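Local atomic coordinates of conserved hypothetical protein (Pyrococcus furiosus, PDB entry 1Y81), a protein that binds coenzyme A on a small single-domain Rossmann-like fold of the CoA-binding family, its cellular role being unassigned. Residues 111-114 with 118-121; 81-86 with 105-110. All blocks are in the same frame, centred on the assembly; numbering follows the deposited sequence.

Contact 1: residues 111-114 with 118-121; sequences FLEK and EYSF
The phenol ring of Tyr119 meets the carboxylate of Glu113 at its edge, near the ring plane, and the two flat groups stand almost perpendicular, their planes 89° apart. One face of the Phe121 ring takes Tyr119 CE1 over its centre, 3.9 Å above the plane, so that these two rings, two residues apart on the strand side, are in contact. The one hydrogen bond between the segments forms at the phenol end: Tyr119 OH donates to Glu113 OE2 over 2.8 Å, reaching the oxygen on its anti side and 34° out of the carboxylate plane. A bend at chi2 of Glu113 turns the carboxylate to the hydroxyl. At the other end of the tyrosine, Leu112 CD1 packs 3.5 Å from Tyr119 CB and comes obliquely toward the ring carbon CG, while Leu112 CB lies 3.9 Å from Tyr119 CD2. With its CG set between the backbone N and the carbonyl carbon (chi1 70°), Tyr119 reaches from the strand across the helix, so that OH meets Glu113. Glu113 is exposed, whereas Leu112 is buried, reaching Leu97 and Phe99 of the adjacent strand. The contact closes the beta-alpha-beta unit formed by strand 96-99, helix 106-115 and strand 118-120: it packs the last turn of the helix on the outermost strand of the parallel sheet, which pairs with strand 96-99 through backbone bonds of Glu118 and Ser120.

Contact 2: residues 81-86 with 105-110; sequences VGLQVA and SEEIRR. With COA (coenzyme A), chain C.
Leu83 and Ile108 form the apolar centre of the contact, with Leu83 CD1 3.9 Å from Ile108 CG1 and equally near Ile108 CA. The second methyl of Leu83, CD2, lies 3.5 Å from Glu107 CD and also touches Glu107 CG, the two side chains crossing at about a right angle. This is van der Waals packing against the glutamate's chain, whose carboxylate lies at the exposed margin. In Leu83, CG trans to the backbone N (chi1 -175°) is carried toward helix 106-115, CD1 then meeting Ile108 and CD2 Glu107. Ile108 CD1 in turn lies against the backbone of Gly82, 4.1 Å from its C atom, where the lack of a side chain allows close approach. Behind this layer, Ser105 is the N-cap of helix 106-115, its OG accepting from Ile108 N at 3.0 Å and an angle of 161°. One turn on, Arg109 makes a side-on salt bridge with Glu106, NE donating to OE1 (2.7 Å) and NH2 to the syn lone pair of OE2, both partners close to the guanidinium plane. Val81 CG1 turns from the helix interface to coenzyme A, 3.4 Å from its adenine N7A, with Val85 CG2 near N6A. Helices 79-91 and 106-115 run side by side: the axes of the short segments 81-86 and 106-110 approach to 9.6 Å and lie 15° from parallel, with Ala86 and Ile108 both packed on Phe99 of strand 96-99.

How the contacts relate
Contacts 1 and 2 share helix 106-115, whose first turn packs on helix 79-91 and whose last turn packs on strand 118-120; their centres lie about 9 Å apart. They meet directly around Arg109: Tyr119 OH approaches Arg109 CG at 3.3 Å, and Phe121 CD2 lies 3.5 Å from Arg109 NH2. Phe121 CE2 also packs 3.3 Å from Ser105 O at the start of the helix, and Phe111 CE2 comes within 3.7 Å of Ala86 O. Contact 2 alone of the two borders coenzyme A, through Val81 and Val85, while Tyr51, Ser23, Gln100 and Asn48 hydrogen-bond the ligand; contact 1 builds the outer edge of the fold.

Contact 1: residues 111-114 with 118-121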
loop_
_atom_site.group_PDB
_atom_site.type_symbol
_atom_site.label_atom_id
_atom_site.label_comp_id
_atom_site.label_asym_id
_atom_site.label_seq_id
_atom_site.Cartn_x
_atom_site.Cartn_y
_atom_site.Cartn_z
ATOM N N PHE A 111 -15.984 5.773 -1.302
ATOM C CA PHE A 111 -15.080 6.847 -1.706
ATOM C C PHE A 111 -14.367 6.538 -3.038
ATOM O O PHE A 111 -14.246 7.413 -3.905
ATOM C CB PHE A 111 -14.060 7.141 -0.604
ATOM C CG PHE A 111 -12.877 7.934 -1.082
ATOM C CD1 PHE A 111 -12.986 9.309 -1.300
ATOM C CD2 PHE A 111 -11.660 7.302 -1.346
ATOM C CE1 PHE A 111 -11.898 10.044 -1.762
ATOM C CE2 PHE A 111 -10.570 8.025 -1.811
ATOM C CZ PHE A 111 -10.688 9.401 -2.020
ATOM N N LEU A 112 -13.893 5.300 -3.181
ATOM C CA LEU A 112 -13.172 4.860 -4.384
ATOM C C LEU A 112 -14.041 4.784 -5.647
ATOM O O LEU A 112 -13.581 5.134 -6.735
ATOM C CB LEU A 112 -12.482 3.520 -4.146
ATOM C CG LEU A 112 -11.338 3.493 -3.130
ATOM C CD1 LEU A 112 -10.755 2.096 -3.064
ATOM C CD2 LEU A 112 -10.260 4.535 -3.461
ATOM N N GLU A 113 -15.278 4.311 -5.497
ATOM C CA GLU A 113 -16.224 4.272 -6.622
ATOM C C GLU A 113 -16.551 5.694 -7.093
ATOM O O GLU A 113 -16.627 5.946 -8.303
ATOM C CB GLU A 113 -17.497 3.481 -6.267
ATOM C CG GLU A 113 -17.307 1.932 -6.154
ATOM C CD GLU A 113 -17.060 1.200 -7.508
ATOM O OE1 GLU A 113 -16.979 1.860 -8.566
ATOM O OE2 GLU A 113 -16.953 -0.052 -7.500
ATOM N N LYS A 114 -16.707 6.613 -6.133
ATOM C CA LYS A 114 -16.953 8.040 -6.411
ATOM C C LYS A 114 -15.742 8.727 -7.081
ATOM O O LYS A 114 -15.910 9.557 -7.980
ATOM C CB LYS A 114 -17.335 8.778 -5.121
ATOM C CG LYS A 114 -17.936 10.175 -5.334
ATOM N N GLU A 118 -9.194 2.537 -9.882
ATOM C CA GLU A 118 -9.177 1.073 -9.828
ATOM C C GLU A 118 -8.804 0.654 -8.421
ATOM O O GLU A 118 -7.947 1.275 -7.799
ATOM C CB GLU A 118 -8.149 0.487 -10.790
ATOM C CG GLU A 118 -8.377 0.747 -12.261
ATOM C CD GLU A 118 -7.284 0.126 -13.121
ATOM O OE1 GLU A 118 -7.186 -1.119 -13.153
ATOM O OE2 GLU A 118 -6.518 0.885 -13.760
ATOM N N TYR A 119 -9.453 -0.394 -7.920
ATOM C CA TYR A 119 -9.124 -0.928 -6.599
ATOM C C TYR A 119 -9.350 -2.423 -6.542
ATOM O O TYR A 119 -10.052 -2.990 -7.389
ATOM C CB TYR A 119 -9.942 -0.227 -5.506
ATOM C CG TYR A 119 -11.423 -0.562 -5.523
ATOM C CD1 TYR A 119 -11.916 -1.690 -4.848
ATOM C CD2 TYR A 119 -12.332 0.239 -6.224
ATOM C CE1 TYR A 119 -13.286 -2.007 -4.867
ATOM C CE2 TYR A 119 -13.698 -0.065 -6.249
ATOM C CZ TYR A 119 -14.166 -1.188 -5.571
ATOM O OH TYR A 119 -15.512 -1.495 -5.594
ATOM N N SER A 120 -8.764 -3.055 -5.526
ATOM C CA SER A 120 -8.927 -4.478 -5.299
ATOM C C SER A 120 -9.283 -4.707 -3.831
ATOM O O SER A 120 -8.610 -4.170 -2.922
ATOM C CB SER A 120 -7.655 -5.236 -5.693
ATOM O OG SER A 120 -7.793 -6.638 -5.503
ATOM N N PHE A 121 -10.371 -5.455 -3.608
ATOM C CA PHE A 121 -10.740 -5.976 -2.278
ATOM C C PHE A 121 -10.644 -7.495 -2.327
ATOM O O PHE A 121 -10.844 -8.097 -3.390
ATOM C CB PHE A 121 -12.195 -5.620 -1.908
ATOM C CG PHE A 121 -12.415 -4.198 -1.427
ATOM C CD1 PHE A 121 -11.424 -3.200 -1.547
ATOM C CD2 PHE A 121 -13.654 -3.846 -0.870
ATOM C CE1 PHE A 121 -11.668 -1.879 -1.095
ATOM C CE2 PHE A 121 -13.904 -2.542 -0.420
ATOM C CZ PHE A 121 -12.899 -1.553 -0.533
#

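Contact 2: residues 81-86 with 105-110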
loop_
_atom_site.group_PDB
_atom_site.type_symbol
_atom_site.label_atom_id
_atom_site.label_comp_id
_atom_site.label_asym_id
_atom_site.label_seq_id
_atom_site.Cartn_x
_atom_site.Cartn_y
_atom_site.Cartn_z
ATOM N N VAL A 81 -7.592 3.881 9.146
ATOM C CA VAL A 81 -6.347 4.455 8.614
ATOM C C VAL A 81 -6.346 4.452 7.083
ATOM O O VAL A 81 -5.976 5.441 6.452
ATOM C CB VAL A 81 -5.100 3.688 9.151
ATOM C CG1 VAL A 81 -3.785 4.226 8.501
ATOM C CG2 VAL A 81 -5.029 3.789 10.636
ATOM N N GLY A 82 -6.760 3.332 6.497
ATOM C CA GLY A 82 -6.817 3.177 5.055
ATOM C C GLY A 82 -7.683 4.223 4.360
ATOM O O GLY A 82 -7.329 4.687 3.295
ATOM N N LEU A 83 -8.816 4.595 4.964
ATOM C CA LEU A 83 -9.694 5.603 4.345
ATOM C C LEU A 83 -8.944 6.936 4.171
ATOM O O LEU A 83 -8.972 7.526 3.094
ATOM C CB LEU A 83 -10.965 5.816 5.162
ATOM C CG LEU A 83 -12.009 6.764 4.554
ATOM C CD1 LEU A 83 -12.634 6.203 3.274
ATOM C CD2 LEU A 83 -13.075 7.050 5.582
ATOM N N GLN A 84 -8.252 7.366 5.233
ATOM C CA GLN A 84 -7.483 8.626 5.228
ATOM C C GLN A 84 -6.384 8.579 4.172
ATOM O O GLN A 84 -6.223 9.516 3.361
ATOM C CB GLN A 84 -6.843 8.889 6.593
ATOM C CG GLN A 84 -7.793 8.921 7.795
ATOM C CD GLN A 84 -7.077 8.605 9.125
ATOM O OE1 GLN A 84 -5.836 8.584 9.200
ATOM N NE2 GLN A 84 -7.860 8.351 10.173
ATOM N N VAL A 85 -5.632 7.482 4.180
ATOM C CA VAL A 85 -4.517 7.304 3.249
ATOM C C VAL A 85 -4.989 7.207 1.793
ATOM O O VAL A 85 -4.333 7.733 0.891
ATOM C CB VAL A 85 -3.634 6.093 3.647
ATOM C CG1 VAL A 85 -2.511 5.854 2.629
ATOM C CG2 VAL A 85 -3.065 6.308 5.052
ATOM N N ALA A 86 -6.125 6.542 1.565
ATOM C CA ALA A 86 -6.657 6.417 0.199
ATOM C C ALA A 86 -7.058 7.777 -0.356
ATOM O O ALA A 86 -6.845 8.041 -1.522
ATOM C CB ALA A 86 -7.830 5.423 0.132
ATOM N N SER A 105 -13.115 -1.675 3.459
ATOM C CA SER A 105 -14.377 -1.309 4.102
ATOM C C SER A 105 -15.345 -0.812 3.040
ATOM O O SER A 105 -14.932 -0.459 1.923
ATOM C CB SER A 105 -14.173 -0.221 5.175
ATOM O OG SER A 105 -14.037 1.074 4.591
ATOM N N GLU A 106 -16.634 -0.775 3.376
ATOM C CA GLU A 106 -17.604 -0.203 2.455
ATOM C C GLU A 106 -17.467 1.323 2.318
ATOM O O GLU A 106 -17.704 1.871 1.234
ATOM C CB GLU A 106 -19.036 -0.629 2.817
ATOM C CG GLU A 106 -19.270 -2.145 2.636
ATOM C CD GLU A 106 -18.910 -2.632 1.233
ATOM O OE1 GLU A 106 -19.344 -1.988 0.259
ATOM O OE2 GLU A 106 -18.183 -3.649 1.100
ATOM N N GLU A 107 -17.062 1.995 3.397
ATOM C CA GLU A 107 -16.768 3.444 3.330
ATOM C C GLU A 107 -15.637 3.749 2.345
ATOM O O GLU A 107 -15.692 4.740 1.604
ATOM C CB GLU A 107 -16.471 4.035 4.719
ATOM C CG GLU A 107 -16.284 5.560 4.689
ATOM C CD GLU A 107 -16.411 6.235 6.056
ATOM O OE1 GLU A 107 -16.325 5.540 7.087
ATOM O OE2 GLU A 107 -16.589 7.478 6.084
ATOM N N ILE A 108 -14.615 2.892 2.334
ATOM C CA ILE A 108 -13.536 2.984 1.358
ATOM C C ILE A 108 -14.072 2.696 -0.040
ATOM O O ILE A 108 -13.739 3.390 -1.001
ATOM C CB ILE A 108 -12.376 1.995 1.716
ATOM C CG1 ILE A 108 -11.638 2.473 2.979
ATOM C CG2 ILE A 108 -11.439 1.818 0.548
ATOM C CD1 ILE A 108 -10.587 1.489 3.498
ATOM N N ARG A 109 -14.915 1.674 -0.152
ATOM C CA ARG A 109 -15.500 1.322 -1.444
ATOM C C ARG A 109 -16.275 2.528 -1.995
ATOM O O ARG A 109 -16.092 2.901 -3.150
ATOM C CB ARG A 109 -16.411 0.101 -1.334
ATOM C CG ARG A 109 -16.654 -0.584 -2.670
ATOM C CD ARG A 109 -17.876 -1.531 -2.645
ATOM N NE ARG A 109 -17.717 -2.668 -1.738
ATOM C CZ ARG A 109 -17.065 -3.791 -2.038
ATOM N NH1 ARG A 109 -16.481 -3.940 -3.224
ATOM N NH2 ARG A 109 -16.989 -4.762 -1.141
ATOM N N ARG A 110 -17.110 3.126 -1.142
ATOM C CA ARG A 110 -17.920 4.308 -1.493
ATOM C C ARG A 110 -17.061 5.459 -2.026
ATOM O O ARG A 110 -17.361 6.042 -3.077
ATOM C CB ARG A 110 -18.697 4.796 -0.275
ATOM C CD ARG A 110 -21.271 3.873 0.857
ATOM N NE ARG A 110 -20.785 4.159 2.209
ATOM C CZ ARG A 110 -20.899 3.327 3.245
ATOM N NH1 ARG A 110 -21.480 2.140 3.097
ATOM N NH2 ARG A 110 -20.428 3.686 4.433
HETATM N N1A COA C . 0.609 5.109 7.108
HETATM C C2A COA C . 1.436 4.019 6.997
HETATM N N3A COA C . 1.431 3.046 7.966
HETATM C C4A COA C . 0.634 3.183 9.059
HETATM C C5A COA C . -0.212 4.280 9.203
HETATM C C6A COA C . -0.225 5.254 8.215
HETATM N N6A COA C . -1.013 6.312 8.331
HETATM N N7A COA C . -0.897 4.128 10.364
HETATM C C8A COA C . -0.503 2.964 10.939
HETATM N N9A COA C . 0.444 2.380 10.143
HETATM C C1B COA C . 1.194 1.126 10.374
HETATM C C2B COA C . 1.175 0.677 11.835
HETATM O O2B COA C . 1.935 1.536 12.722
HETATM C C3B COA C . 1.707 -0.748 11.637
HETATM O O3B COA C . 3.117 -0.804 11.532
HETATM P P3B COA C . 4.054 -0.976 12.852
HETATM O O7A COA C . 5.199 -0.008 12.802
HETATM O O8A COA C . 4.532 -2.384 12.836
HETATM O O9A COA C . 3.243 -0.594 14.053
HETATM C C4B COA C . 1.144 -1.183 10.277
HETATM O O4B COA C . 0.733 0.023 9.615
HETATM C C5B COA C . -0.036 -2.168 10.395
HETATM O O5B COA C . -1.030 -1.559 11.192
HETATM P P1A COA C . -1.621 -2.297 12.496
HETATM O O1A COA C . -2.505 -1.343 13.262
HETATM O O2A COA C . -0.489 -2.905 13.294
HETATM O O3A COA C . -2.539 -3.411 11.784
HETATM P P2A COA C . -2.296 -4.996 11.842
HETATM O O4A COA C . -2.501 -5.493 13.251
HETATM O O5A COA C . -1.001 -5.462 11.284
HETATM O O6A COA C . -3.459 -5.544 10.894
HETATM C CBP COA C . -4.897 -5.546 8.965
HETATM C CCP COA C . -3.486 -5.231 9.513
HETATM C CDP COA C . -4.896 -5.173 7.477
HETATM C CEP COA C . -5.930 -4.674 9.674
HETATM C CAP COA C . -5.253 -7.033 9.193
HETATM O OAP COA C . -6.588 -7.293 8.793
HETATM C C9P COA C . -4.286 -7.833 8.368
HETATM O O9P COA C . -3.111 -8.281 8.969
HETATM N N8P COA C . -4.605 -8.012 7.079
HETATM C C7P COA C . -3.769 -8.666 6.081
HETATM C C6P COA C . -3.802 -10.146 6.124
HETATM C C5P COA C . -2.966 -10.655 4.985
HETATM O O5P COA C . -2.187 -9.923 4.331
HETATM N N4P COA C . -3.155 -11.936 4.802
HETATM C C3P COA C . -2.532 -12.754 3.813
HETATM C C2P COA C . -3.596 -13.479 2.988
HETATM S S1P COA C . -4.600 -12.289 2.039
#